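Local coordinates for protein short-chain dehydrogenase/reductase SDR (PDB 3GUY) that probably acts as an NAD(P)(H)-dependent oxidoreductase of the short-chain dehydrogenase/reductase family, at residues 102-107 with 148-153; 124-129 with 167-172. The protein carries 2 engineered substitutions. All blocks are in the same frame, centred on the assembly; numbering follows the deposited sequence.

Interaction 1 pairs helices 93-118 and 141-160, and interaction 2 pairs the neighbouring strands 124-128 and 167-174 of the central sheet; their centres lie about 12 Å apart. Along the chain the segments alternate, since helix 141-160 is the crossover between the two strands. V150 belongs to both environments: its CG2 faces helix 93-118, while its CG1 lies 3.7 Å from M129 CG and 4.0 Å from M127 CE. M129 SD is 3.6 Å from K151 N. Helix 141-160 is therefore layered on the end of strand 124-128, with helix 93-118 beside it. N103 OD1 hydrogen-bonds K147 NZ and ND2 bonds L99 O, consistent with the SDR active-site Asn and Lys, so the likely catalytic region borders this layer.

Interaction 1: 102-107 with 148-153; sequences NNLSSA and WAVKGL
A149 presents its CB to the forked end of L104, with CD1 at 3.6 Å and CD2 at 3.8 Å, so both branches of the leucine touch one methyl. L104 reaches it because CG is anti to the backbone N (chi1 -180°), which carries the fork nearer to helix 141-160 than the direction of its CB alone would. V150 follows and sets its CG2 against N103 and A107, one turn apart on helix 93-118: this branch, beside the backbone N, is 3.6 Å from A107 CB and 3.7 Å from N103 O. That carbonyl also accepts the backbone N-H of A107, so the valine methyl packs beside an oxygen already engaged within helix 93-118. One turn on from A149, L153 gives a looser contact, CD2 standing 4.2 Å from A107 O, and its side chain goes on to I108 and L111. No hydrogen bond joins the segments; small apolar groups set the spacing, with axes 9.4 Å apart and inclined by 20°. N103 ND2 is held by L99 O and S82 O, and a wider pi-type turn runs through 102-105. L104 and A149 also pack on L104 and A149 of the second subunit. Two near-parallel helices meeting their counterparts in this way form the four-helix bundle characteristic of SDR dimer interfaces.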
ATOM      1  N   ASN D 102      -8.514  23.158   2.341  1.00 24.72           N
ATOM      2  CA  ASN D 102      -9.077  22.974   0.992  1.00 25.05           C
ATOM      3  C   ASN D 102      -9.196  21.510   0.544  1.00 25.83           C
ATOM      4  O   ASN D 102     -10.012  21.205  -0.346  1.00 27.54           O
ATOM      5  CB  ASN D 102      -8.257  23.667  -0.076  1.00 24.96           C
ATOM      6  CG  ASN D 102      -8.215  25.181   0.041  1.00 27.95           C
ATOM      7  OD1 ASN D 102      -8.954  25.794   0.816  1.00 30.39           O
ATOM      8  ND2 ASN D 102      -7.266  25.795  -0.711  1.00 27.41           N
ATOM      9  N   ASN D 103      -8.348  20.612   1.079  1.00 24.75           N
ATOM     10  CA  ASN D 103      -8.341  19.199   0.656  1.00 24.38           C
ATOM     11  C   ASN D 103      -8.948  18.257   1.690  1.00 24.53           C
ATOM     12  O   ASN D 103      -9.892  17.500   1.405  1.00 26.03           O
ATOM     13  CB  ASN D 103      -6.925  18.741   0.315  1.00 23.12           C
ATOM     14  CG  ASN D 103      -6.358  19.461  -0.903  1.00 24.76           C
ATOM     15  OD1 ASN D 103      -6.622  19.070  -2.049  1.00 26.82           O
ATOM     16  ND2 ASN D 103      -5.559  20.506  -0.666  1.00 21.99           N
ATOM     17  N   LEU D 104      -8.439  18.316   2.911  1.00 24.67           N
ATOM     18  CA  LEU D 104      -8.852  17.362   3.929  1.00 24.22           C
ATOM     19  C   LEU D 104     -10.141  17.808   4.626  1.00 24.02           C
ATOM     20  O   LEU D 104     -11.067  17.024   4.778  1.00 24.34           O
ATOM     21  CB  LEU D 104      -7.716  17.127   4.961  1.00 24.25           C
ATOM     22  CG  LEU D 104      -8.018  16.123   6.100  1.00 24.79           C
ATOM     23  CD1 LEU D 104      -8.574  14.798   5.550  1.00 23.46           C
ATOM     24  CD2 LEU D 104      -6.716  15.922   7.024  1.00 20.79           C
ATOM     25  N   SER D 105     -10.188  19.047   5.084  1.00 24.78           N
ATOM     26  CA  SER D 105     -11.365  19.515   5.806  1.00 26.18           C
ATOM     27  C   SER D 105     -12.575  19.456   4.861  1.00 26.35           C
ATOM     28  O   SER D 105     -13.659  18.986   5.237  1.00 27.08           O
ATOM     29  CB  SER D 105     -11.154  20.941   6.323  1.00 26.90           C
ATOM     30  OG  SER D 105     -10.144  20.934   7.312  1.00 27.59           O
ATOM     31  N   SER D 106     -12.361  19.904   3.630  1.00 25.84           N
ATOM     32  CA  SER D 106     -13.442  20.000   2.649  1.00 25.49           C
ATOM     33  C   SER D 106     -13.991  18.617   2.385  1.00 24.58           C
ATOM     34  O   SER D 106     -15.202  18.426   2.393  1.00 23.46           O
ATOM     35  CB  SER D 106     -12.974  20.668   1.365  1.00 25.88           C
ATOM     36  OG  SER D 106     -12.170  19.812   0.540  1.00 28.63           O
ATOM     37  N   ALA D 107     -13.083  17.644   2.208  1.00 23.41           N
ATOM     38  CA  ALA D 107     -13.438  16.264   2.007  1.00 22.23           C
ATOM     39  C   ALA D 107     -14.186  15.663   3.196  1.00 21.69           C
ATOM     40  O   ALA D 107     -15.174  14.994   2.988  1.00 20.88           O
ATOM     41  CB  ALA D 107     -12.207  15.394   1.649  1.00 21.63           C
ATOM     42  N   TRP D 148      -3.323  11.378   0.937  1.00 18.80           N
ATOM     43  CA  TRP D 148      -3.356  10.128   1.678  1.00 18.14           C
ATOM     44  C   TRP D 148      -4.437  10.153   2.781  1.00 17.08           C
ATOM     45  O   TRP D 148      -5.074   9.112   3.068  1.00 16.78           O
ATOM     46  CB  TRP D 148      -2.004   9.870   2.365  1.00 18.06           C
ATOM     47  CG  TRP D 148      -0.896   9.356   1.469  1.00 20.39           C
ATOM     48  CD1 TRP D 148      -0.467   9.897   0.261  1.00 18.98           C
ATOM     49  CD2 TRP D 148      -0.028   8.262   1.738  1.00 19.63           C
ATOM     50  NE1 TRP D 148       0.596   9.188  -0.216  1.00 19.80           N
ATOM     51  CE2 TRP D 148       0.887   8.175   0.655  1.00 20.42           C
ATOM     52  CE3 TRP D 148       0.069   7.329   2.780  1.00 22.21           C
ATOM     53  CZ2 TRP D 148       1.870   7.176   0.582  1.00 24.07           C
ATOM     54  CZ3 TRP D 148       1.057   6.351   2.715  1.00 25.56           C
ATOM     55  CH2 TRP D 148       1.944   6.269   1.610  1.00 23.98           C
ATOM     56  N   ALA D 149      -4.574  11.311   3.441  1.00 16.65           N
ATOM     57  CA  ALA D 149      -5.603  11.489   4.475  1.00 18.03           C
ATOM     58  C   ALA D 149      -7.029  11.210   3.910  1.00 17.99           C
ATOM     59  O   ALA D 149      -7.789  10.416   4.446  1.00 17.79           O
ATOM     60  CB  ALA D 149      -5.515  12.894   5.094  1.00 17.73           C
ATOM     61  N   VAL D 150      -7.333  11.830   2.790  1.00 18.89           N
ATOM     62  CA  VAL D 150      -8.600  11.557   2.122  1.00 19.12           C
ATOM     63  C   VAL D 150      -8.806  10.067   1.792  1.00 19.95           C
ATOM     64  O   VAL D 150      -9.865   9.558   2.016  1.00 18.35           O
ATOM     65  CB  VAL D 150      -8.891  12.483   0.922  1.00 19.67           C
ATOM     66  CG1 VAL D 150     -10.278  12.110   0.254  1.00 18.33           C
ATOM     67  CG2 VAL D 150      -8.865  13.965   1.337  1.00 18.84           C
ATOM     68  N   LYS D 151      -7.798   9.371   1.280  1.00 20.13           N
ATOM     69  CA  LYS D 151      -7.913   7.946   1.003  1.00 19.77           C
ATOM     70  C   LYS D 151      -8.156   7.071   2.242  1.00 19.50           C
ATOM     71  O   LYS D 151      -8.913   6.142   2.188  1.00 19.03           O
ATOM     72  CB  LYS D 151      -6.686   7.446   0.281  1.00 19.11           C
ATOM     73  CG  LYS D 151      -6.837   6.060  -0.210  1.00 23.36           C
ATOM     74  CD  LYS D 151      -5.605   5.659  -0.981  1.00 25.53           C
ATOM     75  CE  LYS D 151      -5.310   4.222  -0.847  1.00 29.78           C
ATOM     76  NZ  LYS D 151      -5.764   3.610  -2.008  1.00 31.44           N
ATOM     77  N   GLY D 152      -7.516   7.400   3.354  1.00 19.79           N
ATOM     78  CA  GLY D 152      -7.757   6.687   4.578  1.00 19.68           C
ATOM     79  C   GLY D 152      -9.176   6.922   5.064  1.00 18.23           C
ATOM     80  O   GLY D 152      -9.813   5.990   5.537  1.00 20.38           O
ATOM     81  N   LEU D 153      -9.638   8.154   4.937  1.00 18.52           N
ATOM     82  CA  LEU D 153     -11.033   8.510   5.244  1.00 18.54           C
ATOM     83  C   LEU D 153     -11.985   7.680   4.405  1.00 18.75           C
ATOM     84  O   LEU D 153     -12.814   6.921   4.960  1.00 20.33           O
ATOM     85  CB  LEU D 153     -11.266   9.975   4.984  1.00 18.26           C
ATOM     86  CG  LEU D 153     -12.647  10.541   5.260  1.00 17.18           C
ATOM     87  CD1 LEU D 153     -12.805  10.827   6.792  1.00 16.85           C
ATOM     88  CD2 LEU D 153     -12.822  11.792   4.436  1.00 15.56           C
TER

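Interaction 2: 124-129 with 167-172; sequences NVVMIM and KIIAVY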
ATOM      1  N   ASN D 124     -24.213   7.760  -5.404  1.00 31.87           N
ATOM      2  CA  ASN D 124     -22.843   7.410  -5.793  1.00 31.04           C
ATOM      3  C   ASN D 124     -22.018   8.619  -5.453  1.00 29.23           C
ATOM      4  O   ASN D 124     -22.240   9.701  -6.004  1.00 29.39           O
ATOM      5  CB  ASN D 124     -22.723   7.104  -7.307  1.00 31.46           C
ATOM      6  CG  ASN D 124     -23.201   5.691  -7.672  1.00 34.58           C
ATOM      7  OD1 ASN D 124     -23.277   4.786  -6.811  1.00 35.24           O
ATOM      8  ND2 ASN D 124     -23.542   5.498  -8.970  1.00 36.21           N
ATOM      9  N   VAL D 125     -21.114   8.465  -4.486  1.00 27.77           N
ATOM     10  CA  VAL D 125     -20.262   9.552  -4.094  1.00 27.07           C
ATOM     11  C   VAL D 125     -18.925   9.354  -4.785  1.00 25.87           C
ATOM     12  O   VAL D 125     -18.240   8.383  -4.535  1.00 26.37           O
ATOM     13  CB  VAL D 125     -20.133   9.589  -2.575  1.00 26.90           C
ATOM     14  CG1 VAL D 125     -19.198  10.666  -2.175  1.00 25.26           C
ATOM     15  CG2 VAL D 125     -21.548   9.827  -1.972  1.00 26.21           C
ATOM     16  N   VAL D 126     -18.597  10.248  -5.688  1.00 25.14           N
ATOM     17  CA  VAL D 126     -17.380  10.154  -6.443  1.00 25.06           C
ATOM     18  C   VAL D 126     -16.353  11.065  -5.786  1.00 24.58           C
ATOM     19  O   VAL D 126     -16.388  12.294  -5.928  1.00 23.03           O
ATOM     20  CB  VAL D 126     -17.566  10.543  -7.908  1.00 24.01           C
ATOM     21  CG1 VAL D 126     -16.205  10.461  -8.651  1.00 22.61           C
ATOM     22  CG2 VAL D 126     -18.663   9.663  -8.581  1.00 23.89           C
ATOM     23  N   MET D 127     -15.391  10.448  -5.112  1.00 25.69           N
ATOM     24  CA  MET D 127     -14.323  11.229  -4.462  1.00 24.64           C
ATOM     25  C   MET D 127     -13.070  11.357  -5.341  1.00 24.89           C
ATOM     26  O   MET D 127     -12.336  10.402  -5.553  1.00 23.56           O
ATOM     27  CB  MET D 127     -14.019  10.598  -3.117  1.00 26.00           C
ATOM     28  CG  MET D 127     -15.231  10.580  -2.130  1.00 28.73           C
ATOM     29  SD  MET D 127     -15.766  12.220  -1.463  1.00 22.73           S
ATOM     30  CE  MET D 127     -14.075  12.656  -0.855  1.00 27.57           C
ATOM     31  N   ILE D 128     -12.792  12.556  -5.840  1.00 24.93           N
ATOM     32  CA  ILE D 128     -11.634  12.736  -6.697  1.00 25.43           C
ATOM     33  C   ILE D 128     -10.420  13.123  -5.863  1.00 24.35           C
ATOM     34  O   ILE D 128     -10.443  14.120  -5.117  1.00 23.75           O
ATOM     35  CB  ILE D 128     -11.878  13.735  -7.811  1.00 27.00           C
ATOM     36  CG1 ILE D 128     -13.094  13.264  -8.662  1.00 28.24           C
ATOM     37  CG2 ILE D 128     -10.628  13.897  -8.660  1.00 26.75           C
ATOM     38  CD1 ILE D 128     -13.464  14.226  -9.697  1.00 29.22           C
ATOM     39  N   MET D 129      -9.366  12.314  -5.978  1.00 22.83           N
ATOM     40  CA  MET D 129      -8.176  12.517  -5.167  1.00 22.77           C
ATOM     41  C   MET D 129      -7.048  12.873  -6.134  1.00 22.39           C
ATOM     42  O   MET D 129      -7.135  13.843  -6.870  1.00 22.58           O
ATOM     43  CB  MET D 129      -7.887  11.267  -4.263  1.00 21.98           C
ATOM     44  CG  MET D 129      -8.809  11.181  -3.056  1.00 21.21           C
ATOM     45  SD  MET D 129      -8.896   9.635  -2.190  1.00 15.79           S
ATOM     46  CE  MET D 129      -9.889   8.785  -3.470  1.00 21.92           C
ATOM     47  N   LYS D 167     -22.539   4.271  -2.106  1.00 27.55           N
ATOM     48  CA  LYS D 167     -21.253   3.722  -2.511  1.00 27.12           C
ATOM     49  C   LYS D 167     -20.263   4.851  -2.701  1.00 24.56           C
ATOM     50  O   LYS D 167     -20.636   5.922  -3.110  1.00 24.24           O
ATOM     51  CB  LYS D 167     -21.425   3.043  -3.873  1.00 28.07           C
ATOM     52  CG  LYS D 167     -21.684   1.579  -3.770  1.00 32.75           C
ATOM     53  CD  LYS D 167     -22.267   0.990  -5.051  1.00 36.40           C
ATOM     54  CE  LYS D 167     -21.891   1.714  -6.344  1.00 37.57           C
ATOM     55  NZ  LYS D 167     -23.154   2.097  -7.050  1.00 38.21           N
ATOM     56  N   ILE D 168     -18.989   4.589  -2.443  1.00 22.16           N
ATOM     57  CA  ILE D 168     -17.974   5.587  -2.752  1.00 22.18           C
ATOM     58  C   ILE D 168     -17.079   5.098  -3.917  1.00 20.73           C
ATOM     59  O   ILE D 168     -16.569   3.993  -3.897  1.00 21.88           O
ATOM     60  CB  ILE D 168     -17.102   5.911  -1.511  1.00 22.03           C
ATOM     61  CG1 ILE D 168     -17.931   6.558  -0.401  1.00 21.81           C
ATOM     62  CG2 ILE D 168     -15.993   6.882  -1.879  1.00 22.26           C
ATOM     63  CD1 ILE D 168     -17.175   6.652   0.944  1.00 22.27           C
ATOM     64  N   ILE D 169     -16.915   5.952  -4.910  1.00 22.01           N
ATOM     65  CA  ILE D 169     -16.088   5.695  -6.117  1.00 22.04           C
ATOM     66  C   ILE D 169     -14.831   6.548  -5.969  1.00 21.07           C
ATOM     67  O   ILE D 169     -14.911   7.738  -5.655  1.00 20.39           O
ATOM     68  CB  ILE D 169     -16.798   6.085  -7.441  1.00 21.48           C
ATOM     69  CG1 ILE D 169     -18.225   5.493  -7.510  1.00 24.62           C
ATOM     70  CG2 ILE D 169     -15.940   5.728  -8.724  1.00 20.34           C
ATOM     71  CD1 ILE D 169     -18.288   4.101  -7.246  1.00 26.56           C
ATOM     72  N   ALA D 170     -13.678   5.896  -6.075  1.00 20.85           N
ATOM     73  CA  ALA D 170     -12.393   6.588  -5.855  1.00 19.66           C
ATOM     74  C   ALA D 170     -11.759   6.856  -7.195  1.00 19.01           C
ATOM     75  O   ALA D 170     -11.635   5.975  -8.016  1.00 20.16           O
ATOM     76  CB  ALA D 170     -11.455   5.749  -4.963  1.00 19.51           C
ATOM     77  N   VAL D 171     -11.375   8.089  -7.432  1.00 18.77           N
ATOM     78  CA  VAL D 171     -10.771   8.475  -8.688  1.00 19.49           C
ATOM     79  C   VAL D 171      -9.445   9.148  -8.372  1.00 20.52           C
ATOM     80  O   VAL D 171      -9.399  10.015  -7.486  1.00 18.91           O
ATOM     81  CB  VAL D 171     -11.663   9.496  -9.440  1.00 19.13           C
ATOM     82  CG1 VAL D 171     -11.050   9.812 -10.775  1.00 20.24           C
ATOM     83  CG2 VAL D 171     -13.156   8.981  -9.530  1.00 18.78           C
ATOM     84  N   TYR D 172      -8.390   8.741  -9.097  1.00 20.96           N
ATOM     85  CA  TYR D 172      -7.020   9.207  -8.874  1.00 20.53           C
ATOM     86  C   TYR D 172      -6.414   9.717 -10.163  1.00 22.00           C
ATOM     87  O   TYR D 172      -5.851   8.935 -10.937  1.00 23.40           O
ATOM     88  CB  TYR D 172      -6.118   8.095  -8.318  1.00 21.81           C
ATOM     89  CG  TYR D 172      -6.640   7.414  -7.071  1.00 19.87           C
ATOM     90  CD1 TYR D 172      -6.360   7.913  -5.802  1.00 18.70           C
ATOM     91  CD2 TYR D 172      -7.455   6.305  -7.161  1.00 21.95           C
ATOM     92  CE1 TYR D 172      -6.837   7.292  -4.654  1.00 21.03           C
ATOM     93  CE2 TYR D 172      -7.962   5.663  -5.993  1.00 22.96           C
ATOM     94  CZ  TYR D 172      -7.624   6.158  -4.753  1.00 22.59           C
ATOM     95  OH  TYR D 172      -8.151   5.545  -3.640  1.00 21.27           O
TER
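K167 NZ donates to N124 OD1 at 2.7 Å, at the N-terminal ends of the two strands. Bending of the lysine chain at chi3 and chi4 brings its amine back alongside the asparagine, and the donor is tilted 19° from the amide carbonyl plane; the same lysine makes a cation-pi contact with Y214. Five backbone bonds follow, V125 N to K167 O, I169 N to V125 O, M127 N to I169 O, V171 N to M127 O and M129 N to V171 O. V125 bonds to both neighbours of I168, and M127 to both neighbours of A170, the parallel pattern, with strand axes 4.6 Å apart and turned by 25°. Helix 141-160 links the strands as the right-handed beta-alpha-beta crossover of the Rossmann fold. On the sheet face bearing V126, I169 and V171, V126 CG1 meets V171 CG2 at 3.5 Å, and I128 CG1 lies beside V171 CB. The other face, covered by that helix, brings M127 CG to 3.8 Å from I168 CG2. Beyond the strand 124-128, M129 CE sits 3.7 Å from A170 CB and 3.6 Å from Y172 CE1, while its SD makes an oblique Met-aromatic contact with the tyrosine ring, 5.0 Å from the centroid.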